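PDB 1XFS: activator of Hsp90 ATPase homologue 1/2-like C-terminal domain-containing protein from Nitrosomonas europaea, which is of unknown function but belongs to the AHA1 family of Hsp90 ATPase activator homologues and may bind an apolar ligand, as many Bet v 1-like proteins do. Local coordinates for residues A19-L29 with I118-Y129; D7-K15 with R141-H150. All coordinates share one frame; numbering follows the deposited sequence.

Overall arrangement
Both contacts lean on the same end of the seven-stranded antiparallel sheet, where strands 11-18 and 127-134 are neighbours, and their centres lie about 23 Å apart. Interaction 2 joins the first strand of the chain to the end of helix 138-145 and the start of helix 149-167; interaction 1 joins helix 22-30, which follows that strand, to the hairpin of strands 115-122 and 127-134. In chain order interaction 1 is nested inside the loop closed by interaction 2, and the two touch where Tyr129 O meets Lys15 CG. Together they tie an early helix and the C-terminal helices to the curved sheet, as in the Bet v 1-like fold to which the AHA1 family is assigned.

Interaction 1: residues A19-L29 with I118-Y129; sequences AVPVNLVWRGL and IELQPTSSGTRY
The first short helix of this Bet v 1-like fold, 22-29, packs against the hairpin formed by strands 118-122 and 127-129, its axis 9.2 Å from each. Thr127 joins the two at the start of the helix: its OG1 donates to Val20 O over 2.7 Å, approaching 19° from the carbonyl plane. With OG1 anti to its own carbonyl carbon (chi1 -50°), Thr127 turns its hydroxyl to this loop and leaves CG2 beside Val22. A threonine suits the place, pairing a polar atom for the loop with a methyl for the helix. Gly126 fits because any side chain would collide with Ala19 and Val20.

Farther along, Leu120 fills the space between helix and sheet. Its CD2 lies 3.7 Å from Val25 CG1, while CD1 meets the edge of the Trp26 ring at CE3, 3.9 Å away and near the ring plane. Leu29 comes tip to tip with Leu120 and also sets CD1 3.9 Å from Ile118 CG2; its other methyl, CD2, reaches the edge of the Tyr129 ring. Branched aliphatic side chains suit this buried layer, since their methyls fit between one another without polar atoms to satisfy.

Around this layer, Trp26 continues onto Leu86 of strand 85-89, Leu29 onto Trp38, and Val20 and Tyr129 onto helix 149-167.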
loop_
_atom_site.group_PDB
_atom_site.type_symbol
_atom_site.label_atom_id
_atom_site.label_comp_id
_atom_site.label_asym_id
_atom_site.label_seq_id
_atom_site.Cartn_x
_atom_site.Cartn_y
_atom_site.Cartn_z
ATOM N N ALA A 19 -17.982 11.927 -21.685
ATOM C CA ALA A 19 -19.326 11.618 -22.166
ATOM C C ALA A 19 -19.453 10.124 -22.442
ATOM O O ALA A 19 -19.798 9.702 -23.548
ATOM C CB ALA A 19 -19.620 12.418 -23.428
ATOM N N VAL A 20 -19.172 9.335 -21.411
ATOM C CA VAL A 20 -19.223 7.887 -21.477
ATOM C C VAL A 20 -19.738 7.387 -20.131
ATOM O O VAL A 20 -19.446 7.979 -19.093
ATOM C CB VAL A 20 -17.806 7.310 -21.731
ATOM C CG1 VAL A 20 -17.812 5.800 -21.612
ATOM C CG2 VAL A 20 -17.321 7.737 -23.109
ATOM N N PRO A 21 -20.534 6.306 -20.132
ATOM C CA PRO A 21 -21.082 5.739 -18.893
ATOM C C PRO A 21 -19.980 5.202 -17.976
ATOM O O PRO A 21 -18.923 4.786 -18.446
ATOM C CB PRO A 21 -22.011 4.638 -19.404
ATOM C CG PRO A 21 -21.329 4.199 -20.658
ATOM C CD PRO A 21 -20.967 5.516 -21.296
ATOM N N VAL A 22 -20.248 5.204 -16.676
ATOM C CA VAL A 22 -19.277 4.763 -15.682
ATOM C C VAL A 22 -18.820 3.319 -15.842
ATOM O O VAL A 22 -17.663 2.996 -15.558
ATOM C CB VAL A 22 -19.821 4.961 -14.243
ATOM C CG1 VAL A 22 -20.976 3.992 -13.972
ATOM C CG2 VAL A 22 -18.704 4.765 -13.232
ATOM N N ASN A 23 -19.717 2.447 -16.291
ATOM C CA ASN A 23 -19.353 1.044 -16.469
ATOM C C ASN A 23 -18.259 0.906 -17.525
ATOM O O ASN A 23 -17.324 0.122 -17.360
ATOM C CB ASN A 23 -20.585 0.207 -16.850
ATOM C CG ASN A 23 -21.161 0.583 -18.202
ATOM O OD1 ASN A 23 -21.498 1.738 -18.452
ATOM N ND2 ASN A 23 -21.280 -0.403 -19.084
ATOM N N LEU A 24 -18.365 1.680 -18.602
ATOM C CA LEU A 24 -17.364 1.626 -19.663
ATOM C C LEU A 24 -16.041 2.234 -19.223
ATOM O O LEU A 24 -14.977 1.697 -19.521
ATOM C CB LEU A 24 -17.864 2.345 -20.913
ATOM C CG LEU A 24 -19.017 1.672 -21.651
ATOM C CD1 LEU A 24 -19.348 2.494 -22.887
ATOM C CD2 LEU A 24 -18.636 0.249 -22.043
ATOM N N VAL A 25 -16.110 3.362 -18.519
ATOM C CA VAL A 25 -14.907 4.022 -18.037
ATOM C C VAL A 25 -14.154 3.065 -17.124
ATOM O O VAL A 25 -12.925 2.937 -17.208
ATOM C CB VAL A 25 -15.244 5.314 -17.259
ATOM C CG1 VAL A 25 -13.976 5.916 -16.656
ATOM C CG2 VAL A 25 -15.905 6.318 -18.197
ATOM N N TRP A 26 -14.891 2.377 -16.261
ATOM C CA TRP A 26 -14.262 1.435 -15.351
ATOM C C TRP A 26 -13.518 0.355 -16.119
ATOM O O TRP A 26 -12.414 -0.017 -15.741
ATOM C CB TRP A 26 -15.302 0.799 -14.432
ATOM C CG TRP A 26 -14.695 -0.144 -13.430
ATOM C CD1 TRP A 26 -14.756 -1.506 -13.441
ATOM C CD2 TRP A 26 -13.938 0.215 -12.264
ATOM N NE1 TRP A 26 -14.089 -2.024 -12.348
ATOM C CE2 TRP A 26 -13.580 -0.986 -11.610
ATOM C CE3 TRP A 26 -13.533 1.437 -11.706
ATOM C CZ2 TRP A 26 -12.835 -1.003 -10.423
ATOM C CZ3 TRP A 26 -12.788 1.420 -10.517
ATOM C CH2 TRP A 26 -12.452 0.206 -9.895
ATOM N N ARG A 27 -14.111 -0.151 -17.195
ATOM C CA ARG A 27 -13.435 -1.181 -17.970
ATOM C C ARG A 27 -12.160 -0.616 -18.595
ATOM O O ARG A 27 -11.132 -1.296 -18.663
ATOM C CB ARG A 27 -14.358 -1.742 -19.053
ATOM C CG ARG A 27 -15.559 -2.487 -18.485
ATOM C CD ARG A 27 -16.427 -3.057 -19.591
ATOM N NE ARG A 27 -15.678 -3.995 -20.418
ATOM C CZ ARG A 27 -16.175 -4.618 -21.483
ATOM N NH1 ARG A 27 -17.429 -4.402 -21.854
ATOM N NH2 ARG A 27 -15.418 -5.462 -22.173
ATOM N N GLY A 28 -12.217 0.635 -19.039
ATOM C CA GLY A 28 -11.042 1.249 -19.630
ATOM C C GLY A 28 -9.892 1.375 -18.642
ATOM O O GLY A 28 -8.724 1.268 -19.011
ATOM N N LEU A 29 -10.221 1.595 -17.374
ATOM C CA LEU A 29 -9.210 1.744 -16.335
ATOM C C LEU A 29 -8.646 0.439 -15.806
ATOM O O LEU A 29 -7.567 0.427 -15.213
ATOM C CB LEU A 29 -9.798 2.518 -15.154
ATOM C CG LEU A 29 -10.013 4.013 -15.371
ATOM C CD1 LEU A 29 -10.963 4.544 -14.317
ATOM C CD2 LEU A 29 -8.673 4.728 -15.312
ATOM N N ILE A 118 -7.990 7.187 -8.203
ATOM C CA ILE A 118 -8.900 7.524 -9.283
ATOM C C ILE A 118 -10.324 7.371 -8.772
ATOM O O ILE A 118 -10.701 6.302 -8.310
ATOM C CB ILE A 118 -8.715 6.580 -10.491
ATOM C CG1 ILE A 118 -7.272 6.626 -10.983
ATOM C CG2 ILE A 118 -9.688 6.959 -11.593
ATOM C CD1 ILE A 118 -6.767 8.017 -11.317
ATOM N N GLU A 119 -11.108 8.442 -8.834
ATOM C CA GLU A 119 -12.487 8.375 -8.374
ATOM C C GLU A 119 -13.447 8.656 -9.517
ATOM O O GLU A 119 -13.224 9.569 -10.305
ATOM C CB GLU A 119 -12.724 9.367 -7.232
ATOM C CG GLU A 119 -11.952 9.040 -5.970
ATOM C CD GLU A 119 -12.327 9.931 -4.805
ATOM O OE1 GLU A 119 -11.823 9.690 -3.687
ATOM O OE2 GLU A 119 -13.122 10.874 -5.007
ATOM N N LEU A 120 -14.510 7.863 -9.605
ATOM C CA LEU A 120 -15.498 8.036 -10.664
ATOM C C LEU A 120 -16.864 8.348 -10.076
ATOM O O LEU A 120 -17.227 7.862 -9.001
ATOM C CB LEU A 120 -15.616 6.769 -11.508
ATOM C CG LEU A 120 -14.365 6.229 -12.195
ATOM C CD1 LEU A 120 -14.722 4.948 -12.927
ATOM C CD2 LEU A 120 -13.816 7.268 -13.167
ATOM N N GLN A 121 -17.625 9.160 -10.793
ATOM C CA GLN A 121 -18.954 9.521 -10.343
ATOM C C GLN A 121 -19.838 9.662 -11.568
ATOM O O GLN A 121 -19.545 10.444 -12.466
ATOM C CB GLN A 121 -18.903 10.835 -9.565
ATOM C CG GLN A 121 -20.233 11.285 -8.976
ATOM C CD GLN A 121 -20.095 12.558 -8.156
ATOM O OE1 GLN A 121 -19.415 12.575 -7.127
ATOM N NE2 GLN A 121 -20.733 13.633 -8.612
ATOM N N PRO A 122 -20.923 8.879 -11.640
ATOM C CA PRO A 122 -21.786 9.008 -12.816
ATOM C C PRO A 122 -22.504 10.355 -12.821
ATOM O O PRO A 122 -22.837 10.892 -11.765
ATOM C CB PRO A 122 -22.743 7.822 -12.676
ATOM C CG PRO A 122 -22.822 7.609 -11.195
ATOM C CD PRO A 122 -21.395 7.814 -10.739
ATOM N N THR A 123 -22.707 10.906 -14.015
ATOM C CA THR A 123 -23.393 12.183 -14.177
ATOM C C THR A 123 -24.538 11.972 -15.157
ATOM O O THR A 123 -24.721 10.873 -15.679
ATOM C CB THR A 123 -22.467 13.267 -14.760
ATOM O OG1 THR A 123 -22.037 12.874 -16.071
ATOM C CG2 THR A 123 -21.254 13.472 -13.865
ATOM N N SER A 124 -25.303 13.024 -15.424
ATOM C CA SER A 124 -26.424 12.898 -16.346
ATOM C C SER A 124 -25.991 12.662 -17.791
ATOM O O SER A 124 -26.745 12.103 -18.581
ATOM C CB SER A 124 -27.318 14.142 -16.266
ATOM O OG SER A 124 -26.592 15.319 -16.564
ATOM N N SER A 125 -24.773 13.068 -18.132
ATOM C CA SER A 125 -24.285 12.900 -19.494
ATOM C C SER A 125 -23.116 11.926 -19.627
ATOM O O SER A 125 -22.720 11.581 -20.740
ATOM C CB SER A 125 -23.875 14.255 -20.071
ATOM O OG SER A 125 -22.867 14.855 -19.279
ATOM N N GLY A 126 -22.554 11.489 -18.505
ATOM C CA GLY A 126 -21.436 10.564 -18.586
ATOM C C GLY A 126 -20.819 10.208 -17.250
ATOM O O GLY A 126 -21.504 9.718 -16.352
ATOM N N THR A 127 -19.518 10.451 -17.120
ATOM C CA THR A 127 -18.814 10.142 -15.884
ATOM C C THR A 127 -17.842 11.247 -15.504
ATOM O O THR A 127 -17.124 11.779 -16.354
ATOM C CB THR A 127 -18.002 8.832 -16.000
ATOM O OG1 THR A 127 -18.839 7.794 -16.515
ATOM C CG2 THR A 127 -17.473 8.411 -14.627
ATOM N N ARG A 128 -17.829 11.597 -14.223
ATOM C CA ARG A 128 -16.913 12.607 -13.725
ATOM C C ARG A 128 -15.677 11.832 -13.281
ATOM O O ARG A 128 -15.769 10.919 -12.458
ATOM C CB ARG A 128 -17.533 13.368 -12.552
ATOM C CG ARG A 128 -16.644 14.461 -11.981
ATOM C CD ARG A 128 -17.454 15.391 -11.100
ATOM N NE ARG A 128 -18.584 15.946 -11.839
ATOM C CZ ARG A 128 -19.455 16.815 -11.341
ATOM N NH1 ARG A 128 -19.331 17.241 -10.091
ATOM N NH2 ARG A 128 -20.450 17.263 -12.097
ATOM N N TYR A 129 -14.533 12.187 -13.855
ATOM C CA TYR A 129 -13.266 11.527 -13.558
ATOM C C TYR A 129 -12.344 12.427 -12.757
ATOM O O TYR A 129 -12.052 13.549 -13.161
ATOM C CB TYR A 129 -12.578 11.122 -14.871
ATOM C CG TYR A 129 -11.148 10.634 -14.725
ATOM C CD1 TYR A 129 -10.091 11.534 -14.581
ATOM C CD2 TYR A 129 -10.855 9.273 -14.714
ATOM C CE1 TYR A 129 -8.779 11.090 -14.427
ATOM C CE2 TYR A 129 -9.542 8.817 -14.562
ATOM C CZ TYR A 129 -8.511 9.730 -14.418
ATOM O OH TYR A 129 -7.216 9.293 -14.251
#

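Interaction 2: residues D7-K15 with R141-H150; sequences DAELDLMLK and RKLHEEMGFH
Leu12 points from strand 11-18, outermost of the sheet within this chain, into the bend between helices 138-145 and 149-167, and makes the tight part of this contact. Its CB sits over one face of the Phe149 ring, 3.8 Å from the centroid, in a CH-pi contact displaced toward the rim. CD1 lies 3.6 Å from Phe149 CG and also meets His144 CB. A leucine suits the site: CB and CD1 cover the ring while CD2 lies against Glu145 CG and the flank of OE2. His144 ND1 is hydrogen-bonded to His135 NE2.

The Arg141 side is polar and partly exposed, yet firmly held. With CG anti to the backbone N (chi1 -171°), bends at chi2 and chi3 bring its guanidinium against the carbonyls of the 7-10 turn. Arg141 NH2 donates to Glu9 O over 2.9 Å, nearly straight at 162°; the oxygen lies in the guanidinium plane, but the nitrogen stands above the Glu9 carbonyl plane. NE and NH1 grip one oxygen, Glu145 OE2, side-on, the NE salt bridge measuring 2.7 Å. Replaced by an alanine, the position would lose the guanidinium, which would probably leave Glu9 O without this donor and the Glu145 carboxylate without its countercharge and able to turn.

Looser are Glu9 OE2, which reaches Arg141 NH2 through water, and Leu14 CD1, 4.4 Å from His150 NE2.

An Asx turn at Asp7 shapes the loop before the strand, and a Schellman motif at Gly148, whose positive phi suits glycine, separates the helices: two successive helices joined by a tight turn, packed on the first strand, are consistent with the Bet v 1-like helix-grip fold.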
loop_
_atom_site.group_PDB
_atom_site.type_symbol
_atom_site.label_atom_id
_atom_site.label_comp_id
_atom_site.label_asym_id
_atom_site.label_seq_id
_atom_site.Cartn_x
_atom_site.Cartn_y
_atom_site.Cartn_z
ATOM N N ASP A 7 -3.359 17.555 -0.197
ATOM C CA ASP A 7 -2.178 18.289 0.243
ATOM C C ASP A 7 -1.549 18.978 -0.964
ATOM O O ASP A 7 -0.941 18.325 -1.803
ATOM C CB ASP A 7 -1.167 17.331 0.874
ATOM C CG ASP A 7 -0.105 18.051 1.678
ATOM O OD1 ASP A 7 0.465 19.044 1.173
ATOM O OD2 ASP A 7 0.168 17.615 2.815
ATOM N N ALA A 8 -1.695 20.297 -1.043
ATOM C CA ALA A 8 -1.153 21.066 -2.159
ATOM C C ALA A 8 0.365 20.964 -2.270
ATOM O O ALA A 8 0.941 21.243 -3.323
ATOM C CB ALA A 8 -1.561 22.529 -2.028
ATOM N N GLU A 9 1.012 20.568 -1.182
ATOM C CA GLU A 9 2.461 20.447 -1.173
ATOM C C GLU A 9 2.953 19.119 -1.736
ATOM O O GLU A 9 4.054 19.040 -2.282
ATOM C CB GLU A 9 2.991 20.628 0.254
ATOM C CG GLU A 9 2.854 22.046 0.775
ATOM C CD GLU A 9 3.832 22.990 0.104
ATOM O OE1 GLU A 9 3.505 24.182 -0.047
ATOM O OE2 GLU A 9 4.935 22.539 -0.262
ATOM N N LEU A 10 2.125 18.083 -1.637
ATOM C CA LEU A 10 2.524 16.757 -2.098
ATOM C C LEU A 10 1.667 16.124 -3.181
ATOM O O LEU A 10 2.094 15.157 -3.808
ATOM C CB LEU A 10 2.550 15.803 -0.903
ATOM C CG LEU A 10 3.302 16.292 0.336
ATOM C CD1 LEU A 10 3.051 15.348 1.506
ATOM C CD2 LEU A 10 4.778 16.384 0.011
ATOM N N ASP A 11 0.473 16.659 -3.412
ATOM C CA ASP A 11 -0.427 16.057 -4.389
ATOM C C ASP A 11 -0.753 16.883 -5.618
ATOM O O ASP A 11 -0.767 18.112 -5.576
ATOM C CB ASP A 11 -1.742 15.680 -3.699
ATOM C CG ASP A 11 -1.524 14.878 -2.433
ATOM O OD1 ASP A 11 -0.584 14.060 -2.419
ATOM O OD2 ASP A 11 -2.290 15.067 -1.467
ATOM N N LEU A 12 -1.013 16.185 -6.716
ATOM C CA LEU A 12 -1.397 16.829 -7.963
ATOM C C LEU A 12 -2.743 16.222 -8.342
ATOM O O LEU A 12 -2.917 15.001 -8.286
ATOM C CB LEU A 12 -0.356 16.569 -9.054
ATOM C CG LEU A 12 1.021 17.205 -8.816
ATOM C CD1 LEU A 12 1.966 16.814 -9.947
ATOM C CD2 LEU A 12 0.888 18.725 -8.730
HETATM N N MSE A 13 -3.702 17.066 -8.712
HETATM C CA MSE A 13 -5.029 16.573 -9.065
HETATM C C MSE A 13 -5.461 16.968 -10.475
HETATM O O MSE A 13 -4.997 17.966 -11.026
HETATM C CB MSE A 13 -6.062 17.083 -8.054
HETATM C CG MSE A 13 -7.452 16.472 -8.216
HETATM SE SE MSE A 13 -8.732 17.055 -6.886
HETATM C CE MSE A 13 -9.574 18.479 -7.885
ATOM N N LEU A 14 -6.353 16.167 -11.048
ATOM C CA LEU A 14 -6.883 16.408 -12.385
ATOM C C LEU A 14 -8.346 15.980 -12.425
ATOM O O LEU A 14 -8.674 14.855 -12.060
ATOM C CB LEU A 14 -6.081 15.613 -13.420
ATOM C CG LEU A 14 -6.461 15.764 -14.895
ATOM C CD1 LEU A 14 -6.273 17.207 -15.341
ATOM C CD2 LEU A 14 -5.596 14.838 -15.735
ATOM N N LYS A 15 -9.230 16.877 -12.854
ATOM C CA LYS A 15 -10.652 16.546 -12.936
ATOM C C LYS A 15 -11.140 16.704 -14.372
ATOM O O LYS A 15 -10.861 17.712 -15.019
ATOM C CB LYS A 15 -11.476 17.449 -12.012
ATOM C CG LYS A 15 -12.938 17.018 -11.883
ATOM C CD LYS A 15 -13.725 17.913 -10.932
ATOM C CE LYS A 15 -13.947 19.298 -11.519
ATOM N NZ LYS A 15 -14.738 19.237 -12.779
ATOM N N ARG A 141 6.840 16.144 -5.894
ATOM C CA ARG A 141 5.624 16.701 -6.479
ATOM C C ARG A 141 6.029 17.700 -7.559
ATOM O O ARG A 141 5.508 17.679 -8.675
ATOM C CB ARG A 141 4.787 17.430 -5.422
ATOM C CG ARG A 141 3.400 17.844 -5.913
ATOM C CD ARG A 141 2.985 19.211 -5.376
ATOM N NE ARG A 141 3.684 20.291 -6.069
ATOM C CZ ARG A 141 4.574 21.099 -5.503
ATOM N NH1 ARG A 141 5.155 22.051 -6.226
ATOM N NH2 ARG A 141 4.882 20.970 -4.218
ATOM N N LYS A 142 6.967 18.573 -7.209
ATOM C CA LYS A 142 7.465 19.593 -8.127
ATOM C C LYS A 142 8.096 18.930 -9.350
ATOM O O LYS A 142 7.887 19.367 -10.485
ATOM C CB LYS A 142 8.496 20.469 -7.406
ATOM C CG LYS A 142 9.032 21.642 -8.216
ATOM C CD LYS A 142 7.949 22.657 -8.529
ATOM C CE LYS A 142 8.534 23.877 -9.227
ATOM N NZ LYS A 142 7.495 24.907 -9.502
ATOM N N LEU A 143 8.858 17.868 -9.113
ATOM C CA LEU A 143 9.516 17.140 -10.191
ATOM C C LEU A 143 8.499 16.573 -11.174
ATOM O O LEU A 143 8.708 16.611 -12.388
ATOM C CB LEU A 143 10.362 16.000 -9.623
ATOM C CG LEU A 143 11.090 15.125 -10.648
ATOM C CD1 LEU A 143 12.075 15.977 -11.443
ATOM C CD2 LEU A 143 11.820 13.996 -9.937
ATOM N N HIS A 144 7.400 16.041 -10.647
ATOM C CA HIS A 144 6.362 15.468 -11.501
ATOM C C HIS A 144 5.757 16.565 -12.371
ATOM O O HIS A 144 5.414 16.333 -13.530
ATOM C CB HIS A 144 5.272 14.799 -10.651
ATOM C CG HIS A 144 4.570 13.672 -11.343
ATOM N ND1 HIS A 144 3.647 12.867 -10.709
ATOM C CD2 HIS A 144 4.662 13.206 -12.613
ATOM C CE1 HIS A 144 3.202 11.955 -11.557
ATOM N NE2 HIS A 144 3.804 12.139 -12.718
ATOM N N GLU A 145 5.629 17.763 -11.810
ATOM C CA GLU A 145 5.087 18.891 -12.560
ATOM C C GLU A 145 6.022 19.225 -13.717
ATOM O O GLU A 145 5.579 19.470 -14.836
ATOM C CB GLU A 145 4.937 20.118 -11.656
ATOM C CG GLU A 145 3.783 20.040 -10.671
ATOM C CD GLU A 145 3.633 21.313 -9.862
ATOM O OE1 GLU A 145 3.661 22.408 -10.463
ATOM O OE2 GLU A 145 3.473 21.225 -8.627
ATOM N N GLU A 146 7.320 19.235 -13.435
ATOM C CA GLU A 146 8.327 19.537 -14.445
ATOM C C GLU A 146 8.463 18.367 -15.409
ATOM O O GLU A 146 9.198 18.438 -16.393
ATOM C CB GLU A 146 9.675 19.804 -13.775
ATOM C CG GLU A 146 9.595 20.778 -12.615
ATOM C CD GLU A 146 10.926 20.965 -11.917
ATOM O OE1 GLU A 146 11.559 19.951 -11.558
ATOM O OE2 GLU A 146 11.334 22.128 -11.721
HETATM N N MSE A 147 7.749 17.286 -15.115
HETATM C CA MSE A 147 7.790 16.091 -15.945
HETATM C C MSE A 147 6.606 16.074 -16.911
HETATM O O MSE A 147 6.484 15.173 -17.739
HETATM C CB MSE A 147 7.753 14.846 -15.060
HETATM C CG MSE A 147 8.521 13.659 -15.615
HETATM SE SE MSE A 147 10.432 13.957 -15.582
HETATM C CE MSE A 147 10.775 13.413 -13.759
ATOM N N GLY A 148 5.734 17.072 -16.793
ATOM C CA GLY A 148 4.576 17.152 -17.666
ATOM C C GLY A 148 3.381 16.364 -17.164
ATOM O O GLY A 148 2.668 15.741 -17.951
ATOM N N PHE A 149 3.156 16.392 -15.854
ATOM C CA PHE A 149 2.036 15.670 -15.260
ATOM C C PHE A 149 0.685 16.142 -15.786
ATOM O O PHE A 149 -0.091 15.351 -16.319
ATOM C CB PHE A 149 2.068 15.803 -13.732
ATOM C CG PHE A 149 0.794 15.367 -13.058
ATOM C CD1 PHE A 149 -0.240 16.275 -12.834
ATOM C CD2 PHE A 149 0.615 14.041 -12.675
ATOM C CE1 PHE A 149 -1.434 15.870 -12.239
ATOM C CE2 PHE A 149 -0.576 13.625 -12.079
ATOM C CZ PHE A 149 -1.604 14.541 -11.862
ATOM N N HIS A 150 0.405 17.431 -15.632
ATOM C CA HIS A 150 -0.867 17.982 -16.079
ATOM C C HIS A 150 -1.135 17.710 -17.555
ATOM O O HIS A 150 -2.194 17.193 -17.909
ATOM C CB HIS A 150 -0.922 19.486 -15.797
ATOM C CG HIS A 150 -2.230 20.119 -16.157
ATOM N ND1 HIS A 150 -2.587 20.405 -17.458
ATOM C CD2 HIS A 150 -3.276 20.504 -15.387
ATOM C CE1 HIS A 150 -3.796 20.938 -17.474
ATOM N NE2 HIS A 150 -4.236 21.009 -16.230
HETATM O O HOH W 1 6.103 23.186 -2.380
#